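Local coordinates for methyltransferase domain-containing protein (Pyrococcus horikoshii, PDB 1VE3) that binds S-adenosylmethionine and is probably a methyltransferase that passes the methyl group on to a substrate not yet identified, at residues T12-N17 / E70-K75; L31-M36 / Y59-V64; D105-I110 / K126-V131. All coordinates share one frame; numbering follows the deposited sequence.

From the N terminus, loop 12-17 comes first, and interaction 1 closes on it when the chain reaches helix 70-82. Nested inside that long loop, interaction 2 closes a shorter one, running from the end of helix 19-34 through strand 41-45 and helix 51-58 to Y59 and F61, ahead of strand 62-67. Interaction 3 follows in series and closes its own loop, joining strand 104-110 to helix 118-131. Interactions 1 and 3 both reach S-adenosylmethionine, at the methyl and ribose in one case and at the amino acid end in the other, without touching each other. Interactions 2 and 3 do touch: F61 CE1 packs on Y106 CE1 at 3.8 Å, against the same central sheet.

Interaction 1. Residues T12-N17 / E70-K75; sequences TYTDIN and EDMIRK. With SAM (S-adenosylmethionine), chain C.
T14 meets M72 and K75 in a small, partly buried contact, largely apolar with one water bridge, where the loop after helix 4-9 lies along the start of helix 70-82 beside S-adenosylmethionine. The tight spot is T14 CG2 against the methyl of the selenomethionine M72, with CG2 to CE at 3.5 Å. M72 bends at chi2 (-64°) and again at chi3, which carries its end across to the threonine while its CG stays by the ribose, 3.5 Å from SAM O3'. T14 turns its hydroxyl the other way, to the backbone O of Y7. K75 reaches out as an extended chain, and its NZ donates to a water (2.8 Å) that in turn donates to T14 O (3.0 Å), so the ammonium and the carbonyl are joined through solvent. On the outer side of the helix R74 holds D71 end-on, NH1 and NH2 both meeting D71 OD1, with R74 NH2 at 2.9 Å.

Next to T14, Y13 serves the ligand. Its ring lies over the sulfonium methyl, SAM CE sitting 3.3 Å from CD1 and towards the rim of one face, while T12 CG2 backs the centre of the opposite face. R24, which hydrogen-bonds SAM, packs on Y13 as well. An alanine here would take away that ring, and the sulfonium methyl would probably lose the wall on this side and T12 CG2 the surface it rests on. An aromatic face beside a methyl on positively charged sulfur is likely to favour the cation through its pi electrons, and the contact probably helps to frame the sulfonium end of the cofactor.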
loop_
_atom_site.group_PDB
_atom_site.type_symbol
_atom_site.label_atom_id
_atom_site.label_comp_id
_atom_site.label_asym_id
_atom_site.label_seq_id
_atom_site.Cartn_x
_atom_site.Cartn_y
_atom_site.Cartn_z
ATOM N N THR A 12 3.937 7.889 0.681
ATOM C CA THR A 12 2.653 7.753 1.369
ATOM C C THR A 12 1.518 8.658 0.889
ATOM O O THR A 12 0.372 8.231 0.811
ATOM C CB THR A 12 2.818 7.982 2.883
ATOM O OG1 THR A 12 3.975 7.277 3.345
ATOM C CG2 THR A 12 1.599 7.467 3.630
ATOM N N TYR A 13 1.826 9.901 0.553
ATOM C CA TYR A 13 0.775 10.809 0.126
ATOM C C TYR A 13 0.958 11.340 -1.291
ATOM O O TYR A 13 0.163 12.164 -1.757
ATOM C CB TYR A 13 0.693 11.971 1.117
ATOM C CG TYR A 13 0.604 11.521 2.565
ATOM C CD1 TYR A 13 -0.584 10.989 3.083
ATOM C CD2 TYR A 13 1.699 11.642 3.416
ATOM C CE1 TYR A 13 -0.675 10.597 4.424
ATOM C CE2 TYR A 13 1.623 11.252 4.753
ATOM C CZ TYR A 13 0.437 10.734 5.248
ATOM O OH TYR A 13 0.367 10.356 6.564
ATOM N N THR A 14 1.985 10.859 -1.987
ATOM C CA THR A 14 2.244 11.344 -3.336
ATOM C C THR A 14 2.351 10.294 -4.429
ATOM O O THR A 14 2.215 10.624 -5.599
ATOM C CB THR A 14 3.514 12.215 -3.363
ATOM O OG1 THR A 14 4.612 11.481 -2.803
ATOM C CG2 THR A 14 3.295 13.481 -2.550
ATOM N N ASP A 15 2.571 9.036 -4.056
ATOM C CA ASP A 15 2.693 7.963 -5.042
ATOM C C ASP A 15 1.550 6.964 -4.912
ATOM O O ASP A 15 1.654 5.966 -4.196
ATOM C CB ASP A 15 4.037 7.246 -4.874
ATOM C CG ASP A 15 4.269 6.184 -5.934
ATOM O OD1 ASP A 15 3.351 5.915 -6.736
ATOM O OD2 ASP A 15 5.376 5.616 -5.955
ATOM N N ILE A 16 0.464 7.240 -5.631
ATOM C CA ILE A 16 -0.741 6.415 -5.606
ATOM C C ILE A 16 -0.510 4.930 -5.838
ATOM O O ILE A 16 -1.319 4.113 -5.413
ATOM C CB ILE A 16 -1.789 6.927 -6.637
ATOM C CG1 ILE A 16 -2.240 8.343 -6.257
ATOM C CG2 ILE A 16 -3.002 6.008 -6.661
ATOM C CD1 ILE A 16 -3.238 8.956 -7.231
ATOM N N ASN A 17 0.583 4.567 -6.501
ATOM C CA ASN A 17 0.851 3.148 -6.742
ATOM C C ASN A 17 1.830 2.512 -5.753
ATOM O O ASN A 17 2.126 1.320 -5.849
ATOM C CB ASN A 17 1.346 2.934 -8.172
ATOM C CG ASN A 17 0.256 3.162 -9.199
ATOM O OD1 ASN A 17 -0.811 2.548 -9.135
ATOM N ND2 ASN A 17 0.517 4.049 -10.154
ATOM N N GLU A 70 -0.091 23.418 -6.084
ATOM C CA GLU A 70 -0.071 23.327 -7.534
ATOM C C GLU A 70 0.543 21.987 -7.949
ATOM O O GLU A 70 0.096 21.362 -8.915
ATOM C CB GLU A 70 0.744 24.482 -8.109
ATOM C CG GLU A 70 0.023 25.816 -8.072
ATOM C CD GLU A 70 -0.621 26.166 -9.399
ATOM O OE1 GLU A 70 -1.357 25.323 -9.958
ATOM O OE2 GLU A 70 -0.389 27.294 -9.884
ATOM N N ASP A 71 1.551 21.543 -7.200
ATOM C CA ASP A 71 2.234 20.284 -7.489
ATOM C C ASP A 71 1.334 19.070 -7.269
ATOM O O ASP A 71 1.323 18.142 -8.080
ATOM C CB ASP A 71 3.487 20.140 -6.622
ATOM C CG ASP A 71 4.409 21.336 -6.721
ATOM O OD1 ASP A 71 4.729 21.756 -7.855
ATOM O OD2 ASP A 71 4.818 21.856 -5.657
HETATM N N MSE A 72 0.596 19.071 -6.161
HETATM C CA MSE A 72 -0.309 17.966 -5.859
HETATM C C MSE A 72 -1.344 17.847 -6.970
HETATM O O MSE A 72 -1.598 16.763 -7.485
HETATM C CB MSE A 72 -1.020 18.208 -4.522
HETATM C CG MSE A 72 -0.107 18.116 -3.305
HETATM SE SE MSE A 72 0.620 16.340 -3.074
HETATM C CE MSE A 72 2.479 16.760 -3.411
ATOM N N ILE A 73 -1.935 18.982 -7.330
ATOM C CA ILE A 73 -2.948 19.031 -8.370
ATOM C C ILE A 73 -2.392 18.614 -9.731
ATOM O O ILE A 73 -3.059 17.904 -10.485
ATOM C CB ILE A 73 -3.559 20.449 -8.461
ATOM C CG1 ILE A 73 -4.271 20.782 -7.144
ATOM C CG2 ILE A 73 -4.547 20.531 -9.620
ATOM C CD1 ILE A 73 -5.398 19.820 -6.793
ATOM N N ARG A 74 -1.172 19.041 -10.040
ATOM C CA ARG A 74 -0.554 18.678 -11.311
ATOM C C ARG A 74 -0.412 17.158 -11.422
ATOM O O ARG A 74 -0.763 16.572 -12.444
ATOM C CB ARG A 74 0.821 19.342 -11.457
ATOM C CG ARG A 74 1.436 19.172 -12.851
ATOM C CD ARG A 74 2.754 19.924 -12.998
ATOM N NE ARG A 74 3.732 19.529 -11.986
ATOM C CZ ARG A 74 4.054 20.265 -10.926
ATOM N NH1 ARG A 74 3.486 21.449 -10.731
ATOM N NH2 ARG A 74 4.938 19.807 -10.049
ATOM N N LYS A 75 0.098 16.519 -10.372
ATOM C CA LYS A 75 0.251 15.067 -10.389
ATOM C C LYS A 75 -1.113 14.385 -10.456
ATOM O O LYS A 75 -1.277 13.363 -11.122
ATOM C CB LYS A 75 0.987 14.570 -9.139
ATOM C CG LYS A 75 2.503 14.582 -9.195
ATOM C CD LYS A 75 3.072 13.861 -7.966
ATOM C CE LYS A 75 4.580 14.026 -7.854
ATOM N NZ LYS A 75 5.125 13.385 -6.621
HETATM N N SAM C . -6.246 13.681 1.433
HETATM C CA SAM C . -4.851 13.396 0.989
HETATM C C SAM C . -4.606 11.889 1.019
HETATM O O SAM C . -3.930 11.387 0.112
HETATM O OXT SAM C . -5.126 11.272 2.000
HETATM C CB SAM C . -3.916 14.068 1.942
HETATM C CG SAM C . -2.620 14.369 1.373
HETATM S SD SAM C . -1.450 15.190 2.528
HETATM C CE SAM C . -1.208 14.111 3.793
HETATM C "C5'" SAM C . -2.279 16.708 3.023
HETATM C "C4'" SAM C . -2.666 17.755 1.856
HETATM O "O4'" SAM C . -3.340 18.917 2.454
HETATM C "C3'" SAM C . -1.462 18.388 1.176
HETATM O "O3'" SAM C . -1.642 17.755 -0.186
HETATM C "C2'" SAM C . -1.677 19.849 0.979
HETATM O "O2'" SAM C . -1.366 20.536 -0.193
HETATM C "C1'" SAM C . -3.151 19.960 1.522
HETATM N N9 SAM C . -3.432 21.266 2.132
HETATM C C8 SAM C . -2.781 22.001 3.123
HETATM N N7 SAM C . -3.357 23.146 3.397
HETATM C C5 SAM C . -4.431 23.190 2.563
HETATM C C6 SAM C . -5.500 24.161 2.329
HETATM N N6 SAM C . -5.583 25.319 3.006
HETATM N N1 SAM C . -6.488 23.884 1.359
HETATM C C2 SAM C . -6.437 22.713 0.647
HETATM N N3 SAM C . -5.489 21.746 0.786
HETATM C C4 SAM C . -4.503 22.033 1.764
HETATM O O HOH W 1 4.275 10.975 -7.809
#

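Interaction 2. Residues L31-M36 / Y59-V64; sequences LLMKYM and YGFEVV
M33 lies over the ring of Y59, and its selenomethionine side chain can be followed outward from the last turn of helix 19-34. CB sets the chain off toward residues 59-64. CG then comes over the tyrosine face in a CH-pi contact, 4.2 Å from the ring centroid and nearest CZ and CE1. SE moves on over the same face toward CG of the ring, 4.0 Å from the centroid and only 12° off the normal, a Met-aromatic contact; its approach to F61 CE2 is looser. At chi3 (103°) the chain turns, and CE points back toward its own helix.

Y59 and F61 flank the end of helix 51-58, which links strands 41-45 and 62-67 and closes in a Schellman motif: G60 is its C-prime residue, with positive phi, and F61 N bonds back to L56 O. The Y59 hydroxyl is tied to E29, and R188 of the second subunit makes a cation-pi contact with the Y59 ring.

M36 deals with F61 in two ways. Its backbone O sits in the plane of the ring at the edge, 3.2 Å from F61 CZ, while its methyl CE covers one face, 4.2 Å from the F61 centroid. V42 of strand 41-45 touches both M36 and F61.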
loop_
_atom_site.group_PDB
_atom_site.type_symbol
_atom_site.label_atom_id
_atom_site.label_comp_id
_atom_site.label_asym_id
_atom_site.label_seq_id
_atom_site.Cartn_x
_atom_site.Cartn_y
_atom_site.Cartn_z
ATOM N N LEU A 31 -14.368 1.132 5.386
ATOM C CA LEU A 31 -15.016 2.026 6.332
ATOM C C LEU A 31 -15.783 3.128 5.603
ATOM O O LEU A 31 -16.855 3.544 6.042
ATOM C CB LEU A 31 -13.966 2.639 7.260
ATOM C CG LEU A 31 -13.065 1.629 7.977
ATOM C CD1 LEU A 31 -12.124 2.361 8.911
ATOM C CD2 LEU A 31 -13.921 0.637 8.759
ATOM N N LEU A 32 -15.235 3.593 4.485
ATOM C CA LEU A 32 -15.872 4.645 3.706
ATOM C C LEU A 32 -17.154 4.159 3.044
ATOM O O LEU A 32 -18.103 4.923 2.866
ATOM C CB LEU A 32 -14.907 5.180 2.644
ATOM C CG LEU A 32 -13.711 5.989 3.161
ATOM C CD1 LEU A 32 -12.852 6.450 1.991
ATOM C CD2 LEU A 32 -14.203 7.186 3.958
HETATM N N MSE A 33 -17.187 2.882 2.682
HETATM C CA MSE A 33 -18.373 2.331 2.047
HETATM C C MSE A 33 -19.454 2.019 3.068
HETATM O O MSE A 33 -20.634 1.947 2.734
HETATM C CB MSE A 33 -18.005 1.082 1.247
HETATM C CG MSE A 33 -17.101 1.399 0.068
HETATM SE SE MSE A 33 -17.691 3.003 -0.871
HETATM C CE MSE A 33 -16.400 4.259 -0.187
ATOM N N LYS A 34 -19.047 1.850 4.318
ATOM C CA LYS A 34 -19.984 1.551 5.386
ATOM C C LYS A 34 -20.860 2.764 5.676
ATOM O O LYS A 34 -21.939 2.633 6.255
ATOM C CB LYS A 34 -19.223 1.145 6.650
ATOM C CG LYS A 34 -20.098 0.831 7.853
ATOM C CD LYS A 34 -19.251 0.297 8.998
ATOM C CE LYS A 34 -20.088 0.004 10.228
ATOM N NZ LYS A 34 -19.277 -0.617 11.316
ATOM N N TYR A 35 -20.402 3.941 5.260
ATOM C CA TYR A 35 -21.149 5.167 5.506
ATOM C C TYR A 35 -21.440 5.968 4.243
ATOM O O TYR A 35 -21.944 7.086 4.309
ATOM C CB TYR A 35 -20.391 6.031 6.515
ATOM C CG TYR A 35 -20.201 5.357 7.855
ATOM C CD1 TYR A 35 -21.294 5.039 8.655
ATOM C CD2 TYR A 35 -18.929 5.034 8.321
ATOM C CE1 TYR A 35 -21.127 4.416 9.888
ATOM C CE2 TYR A 35 -18.751 4.412 9.552
ATOM C CZ TYR A 35 -19.855 4.107 10.330
ATOM O OH TYR A 35 -19.683 3.498 11.553
HETATM N N MSE A 36 -21.122 5.391 3.092
HETATM C CA MSE A 36 -21.362 6.065 1.821
HETATM C C MSE A 36 -22.135 5.149 0.886
HETATM O O MSE A 36 -21.796 5.003 -0.290
HETATM C CB MSE A 36 -20.034 6.474 1.178
HETATM C CG MSE A 36 -19.264 7.528 1.966
HETATM SE SE MSE A 36 -17.554 8.004 1.175
HETATM C CE MSE A 36 -18.166 9.162 -0.234
ATOM N N TYR A 59 -16.465 3.713 -7.517
ATOM C CA TYR A 59 -17.594 3.184 -6.767
ATOM C C TYR A 59 -18.889 3.862 -7.201
ATOM O O TYR A 59 -19.945 3.660 -6.600
ATOM C CB TYR A 59 -17.369 3.381 -5.269
ATOM C CG TYR A 59 -16.667 2.222 -4.604
ATOM C CD1 TYR A 59 -17.335 1.019 -4.373
ATOM C CD2 TYR A 59 -15.342 2.325 -4.198
ATOM C CE1 TYR A 59 -16.701 -0.049 -3.751
ATOM C CE2 TYR A 59 -14.695 1.264 -3.575
ATOM C CZ TYR A 59 -15.380 0.079 -3.352
ATOM O OH TYR A 59 -14.750 -0.970 -2.713
ATOM N N GLY A 60 -18.793 4.671 -8.250
ATOM C CA GLY A 60 -19.965 5.352 -8.763
ATOM C C GLY A 60 -20.308 6.668 -8.091
ATOM O O GLY A 60 -21.475 6.935 -7.818
ATOM N N PHE A 61 -19.297 7.488 -7.818
ATOM C CA PHE A 61 -19.511 8.791 -7.196
ATOM C C PHE A 61 -19.042 9.894 -8.135
ATOM O O PHE A 61 -18.122 9.696 -8.928
ATOM C CB PHE A 61 -18.730 8.897 -5.886
ATOM C CG PHE A 61 -19.363 8.179 -4.735
ATOM C CD1 PHE A 61 -20.368 8.785 -3.990
ATOM C CD2 PHE A 61 -18.955 6.896 -4.391
ATOM C CE1 PHE A 61 -20.955 8.127 -2.918
ATOM C CE2 PHE A 61 -19.535 6.228 -3.322
ATOM C CZ PHE A 61 -20.540 6.844 -2.581
ATOM N N GLU A 62 -19.689 11.051 -8.050
ATOM C CA GLU A 62 -19.318 12.206 -8.861
ATOM C C GLU A 62 -18.309 12.934 -7.975
ATOM O O GLU A 62 -18.682 13.524 -6.955
ATOM C CB GLU A 62 -20.548 13.079 -9.121
ATOM C CG GLU A 62 -20.281 14.281 -10.006
ATOM C CD GLU A 62 -21.521 15.119 -10.238
ATOM O OE1 GLU A 62 -21.413 16.168 -10.907
ATOM O OE2 GLU A 62 -22.602 14.728 -9.750
ATOM N N VAL A 63 -17.038 12.902 -8.369
ATOM C CA VAL A 63 -15.982 13.489 -7.547
ATOM C C VAL A 63 -15.291 14.777 -7.974
ATOM O O VAL A 63 -14.980 14.987 -9.147
ATOM C CB VAL A 63 -14.875 12.441 -7.288
ATOM C CG1 VAL A 63 -13.865 12.980 -6.290
ATOM C CG2 VAL A 63 -15.497 11.153 -6.791
ATOM N N VAL A 64 -15.038 15.627 -6.986
ATOM C CA VAL A 64 -14.339 16.886 -7.188
ATOM C C VAL A 64 -13.210 16.941 -6.161
ATOM O O VAL A 64 -13.448 16.832 -4.955
ATOM C CB VAL A 64 -15.254 18.094 -6.961
ATOM C CG1 VAL A 64 -14.491 19.370 -7.246
ATOM C CG2 VAL A 64 -16.484 17.990 -7.855
#

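Interaction 3. Residues D105-I110 / K126-V131; sequences DYVIFI and KEVRRV. With SAM (S-adenosylmethionine), chain C.
V107 and V128 carry the apolar part of this buried contact, where strand 104-110 faces helix 118-131. The two side chains meet through single methyls, V107 CG1 to V128 CG1 at 3.9 Å; with CG1 placed opposite the backbone N (chi1 169°), V107 has its second branch beside that N, where CG2 reaches V131 CG2 more loosely at 4.4 Å. L43 and L45 of strand 41-45 and F138 of strand 136-143 fill in around the valines.

The ionic part stays on the helix. R130 takes E127 side-on, NH2 to OE1 and NE to OE2, each 2.9 Å, and V131 CG1 rests on one face of the guanidinium. Second partners, D101 for R130 and the backbone N of L97 for E127, fix the pair to the neighbouring loop.

The polar link to the ligand is at the far end of the strand: SAM N donates to I110 O (3.1 Å), which also bonds S112 OG, and I110 CG2 lies 3.5 Å from SAM OXT. Strand 104-110, helix 118-131 and the parallel strand 136-143 form a beta-alpha-beta crossover of the Rossmann-like methyltransferase fold, with the cofactor at the C-terminal ends of the strands.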
loop_
_atom_site.group_PDB
_atom_site.type_symbol
_atom_site.label_atom_id
_atom_site.label_comp_id
_atom_site.label_asym_id
_atom_site.label_seq_id
_atom_site.Cartn_x
_atom_site.Cartn_y
_atom_site.Cartn_z
ATOM N N ASP A 105 -22.963 16.204 -1.273
ATOM C CA ASP A 105 -23.644 15.170 -0.501
ATOM C C ASP A 105 -22.622 14.601 0.479
ATOM O O ASP A 105 -22.978 14.083 1.536
ATOM C CB ASP A 105 -24.131 14.042 -1.411
ATOM C CG ASP A 105 -25.244 14.477 -2.338
ATOM O OD1 ASP A 105 -26.342 14.824 -1.834
ATOM O OD2 ASP A 105 -25.011 14.465 -3.572
ATOM N N TYR A 106 -21.349 14.695 0.095
ATOM C CA TYR A 106 -20.238 14.208 0.908
ATOM C C TYR A 106 -19.016 15.094 0.742
ATOM O O TYR A 106 -18.796 15.698 -0.305
ATOM C CB TYR A 106 -19.804 12.792 0.507
ATOM C CG TYR A 106 -20.828 11.703 0.653
ATOM C CD1 TYR A 106 -21.638 11.339 -0.417
ATOM C CD2 TYR A 106 -20.963 11.007 1.853
ATOM C CE1 TYR A 106 -22.556 10.304 -0.301
ATOM C CE2 TYR A 106 -21.877 9.969 1.982
ATOM C CZ TYR A 106 -22.672 9.622 0.897
ATOM O OH TYR A 106 -23.581 8.592 1.006
ATOM N N VAL A 107 -18.220 15.144 1.798
ATOM C CA VAL A 107 -16.981 15.891 1.823
ATOM C C VAL A 107 -16.049 15.022 2.644
ATOM O O VAL A 107 -16.317 14.769 3.815
ATOM C CB VAL A 107 -17.147 17.252 2.529
ATOM C CG1 VAL A 107 -15.789 17.883 2.763
ATOM C CG2 VAL A 107 -18.017 18.170 1.685
ATOM N N ILE A 108 -14.980 14.530 2.025
ATOM C CA ILE A 108 -14.022 13.698 2.745
ATOM C C ILE A 108 -12.777 14.527 2.999
ATOM O O ILE A 108 -12.373 15.341 2.163
ATOM C CB ILE A 108 -13.670 12.409 1.963
ATOM C CG1 ILE A 108 -12.964 12.753 0.648
ATOM C CG2 ILE A 108 -14.944 11.628 1.689
ATOM C CD1 ILE A 108 -12.529 11.530 -0.156
ATOM N N PHE A 109 -12.181 14.311 4.166
ATOM C CA PHE A 109 -11.017 15.062 4.625
ATOM C C PHE A 109 -10.110 14.039 5.320
ATOM O O PHE A 109 -10.340 13.652 6.477
ATOM C CB PHE A 109 -11.529 16.144 5.592
ATOM C CG PHE A 109 -10.498 17.136 6.033
ATOM C CD1 PHE A 109 -9.691 17.789 5.110
ATOM C CD2 PHE A 109 -10.389 17.474 7.377
ATOM C CE1 PHE A 109 -8.789 18.765 5.518
ATOM C CE2 PHE A 109 -9.489 18.453 7.800
ATOM C CZ PHE A 109 -8.689 19.100 6.867
ATOM N N ILE A 110 -9.077 13.606 4.603
ATOM C CA ILE A 110 -8.180 12.574 5.104
ATOM C C ILE A 110 -6.725 12.966 5.370
ATOM O O ILE A 110 -6.096 13.628 4.556
ATOM C CB ILE A 110 -8.201 11.366 4.124
ATOM C CG1 ILE A 110 -9.633 10.817 4.029
ATOM C CG2 ILE A 110 -7.218 10.296 4.576
ATOM C CD1 ILE A 110 -9.806 9.669 3.046
ATOM N N LYS A 126 -16.174 25.349 9.105
ATOM C CA LYS A 126 -17.248 26.277 8.784
ATOM C C LYS A 126 -17.577 26.174 7.297
ATOM O O LYS A 126 -18.746 26.076 6.917
ATOM C CB LYS A 126 -16.843 27.709 9.141
ATOM C CG LYS A 126 -18.008 28.681 9.202
ATOM C CD LYS A 126 -17.569 30.040 9.723
ATOM C CE LYS A 126 -16.970 29.931 11.112
ATOM N NZ LYS A 126 -16.509 31.253 11.621
ATOM N N GLU A 127 -16.541 26.181 6.462
ATOM C CA GLU A 127 -16.724 26.071 5.016
ATOM C C GLU A 127 -17.330 24.729 4.609
ATOM O O GLU A 127 -18.163 24.669 3.700
ATOM C CB GLU A 127 -15.387 26.266 4.292
ATOM C CG GLU A 127 -15.051 27.715 4.035
ATOM C CD GLU A 127 -16.053 28.361 3.101
ATOM O OE1 GLU A 127 -15.914 28.190 1.874
ATOM O OE2 GLU A 127 -16.988 29.024 3.595
ATOM N N VAL A 128 -16.915 23.656 5.283
ATOM C CA VAL A 128 -17.427 22.327 4.979
ATOM C C VAL A 128 -18.928 22.280 5.239
ATOM O O VAL A 128 -19.698 21.787 4.415
ATOM C CB VAL A 128 -16.749 21.247 5.850
ATOM C CG1 VAL A 128 -17.438 19.906 5.642
ATOM C CG2 VAL A 128 -15.256 21.152 5.495
ATOM N N ARG A 129 -19.340 22.778 6.399
ATOM C CA ARG A 129 -20.752 22.777 6.729
ATOM C C ARG A 129 -21.546 23.544 5.677
ATOM O O ARG A 129 -22.611 23.105 5.261
ATOM C CB ARG A 129 -20.991 23.405 8.103
ATOM C CG ARG A 129 -22.464 23.619 8.399
ATOM C CD ARG A 129 -22.684 24.280 9.741
ATOM N NE ARG A 129 -24.062 24.735 9.882
ATOM C CZ ARG A 129 -24.615 25.673 9.121
ATOM N NH1 ARG A 129 -23.907 26.262 8.165
ATOM N NH2 ARG A 129 -25.878 26.025 9.316
ATOM N N ARG A 130 -21.002 24.677 5.237
ATOM C CA ARG A 130 -21.666 25.524 4.253
ATOM C C ARG A 130 -21.901 24.891 2.884
ATOM O O ARG A 130 -23.002 24.989 2.338
ATOM C CB ARG A 130 -20.884 26.830 4.069
ATOM C CG ARG A 130 -21.501 27.773 3.044
ATOM C CD ARG A 130 -20.718 29.068 2.912
ATOM N NE ARG A 130 -19.486 28.914 2.141
ATOM C CZ ARG A 130 -19.442 28.530 0.870
ATOM N NH1 ARG A 130 -20.564 28.255 0.219
ATOM N NH2 ARG A 130 -18.277 28.421 0.248
ATOM N N VAL A 131 -20.871 24.255 2.326
ATOM C CA VAL A 131 -20.969 23.630 1.005
ATOM C C VAL A 131 -21.633 22.251 1.050
ATOM O O VAL A 131 -21.898 21.635 0.019
ATOM C CB VAL A 131 -19.575 23.485 0.367
ATOM C CG1 VAL A 131 -18.907 24.848 0.273
ATOM C CG2 VAL A 131 -18.721 22.525 1.195
HETATM N N SAM C . -6.246 13.681 1.433
HETATM C CA SAM C . -4.851 13.396 0.989
HETATM C C SAM C . -4.606 11.889 1.019
HETATM O O SAM C . -3.930 11.387 0.112
HETATM O OXT SAM C . -5.126 11.272 2.000
HETATM C CB SAM C . -3.916 14.068 1.942
HETATM C CG SAM C . -2.620 14.369 1.373
HETATM S SD SAM C . -1.450 15.190 2.528
HETATM C CE SAM C . -1.208 14.111 3.793
HETATM C "C5'" SAM C . -2.279 16.708 3.023
HETATM C "C4'" SAM C . -2.666 17.755 1.856
HETATM O "O4'" SAM C . -3.340 18.917 2.454
HETATM C "C3'" SAM C . -1.462 18.388 1.176
HETATM O "O3'" SAM C . -1.642 17.755 -0.186
HETATM C "C2'" SAM C . -1.677 19.849 0.979
HETATM O "O2'" SAM C . -1.366 20.536 -0.193
HETATM C "C1'" SAM C . -3.151 19.960 1.522
HETATM N N9 SAM C . -3.432 21.266 2.132
HETATM C C8 SAM C . -2.781 22.001 3.123
HETATM N N7 SAM C . -3.357 23.146 3.397
HETATM C C5 SAM C . -4.431 23.190 2.563
HETATM C C6 SAM C . -5.500 24.161 2.329
HETATM N N6 SAM C . -5.583 25.319 3.006
HETATM N N1 SAM C . -6.488 23.884 1.359
HETATM C C2 SAM C . -6.437 22.713 0.647
HETATM N N3 SAM C . -5.489 21.746 0.786
HETATM C C4 SAM C . -4.503 22.033 1.764
#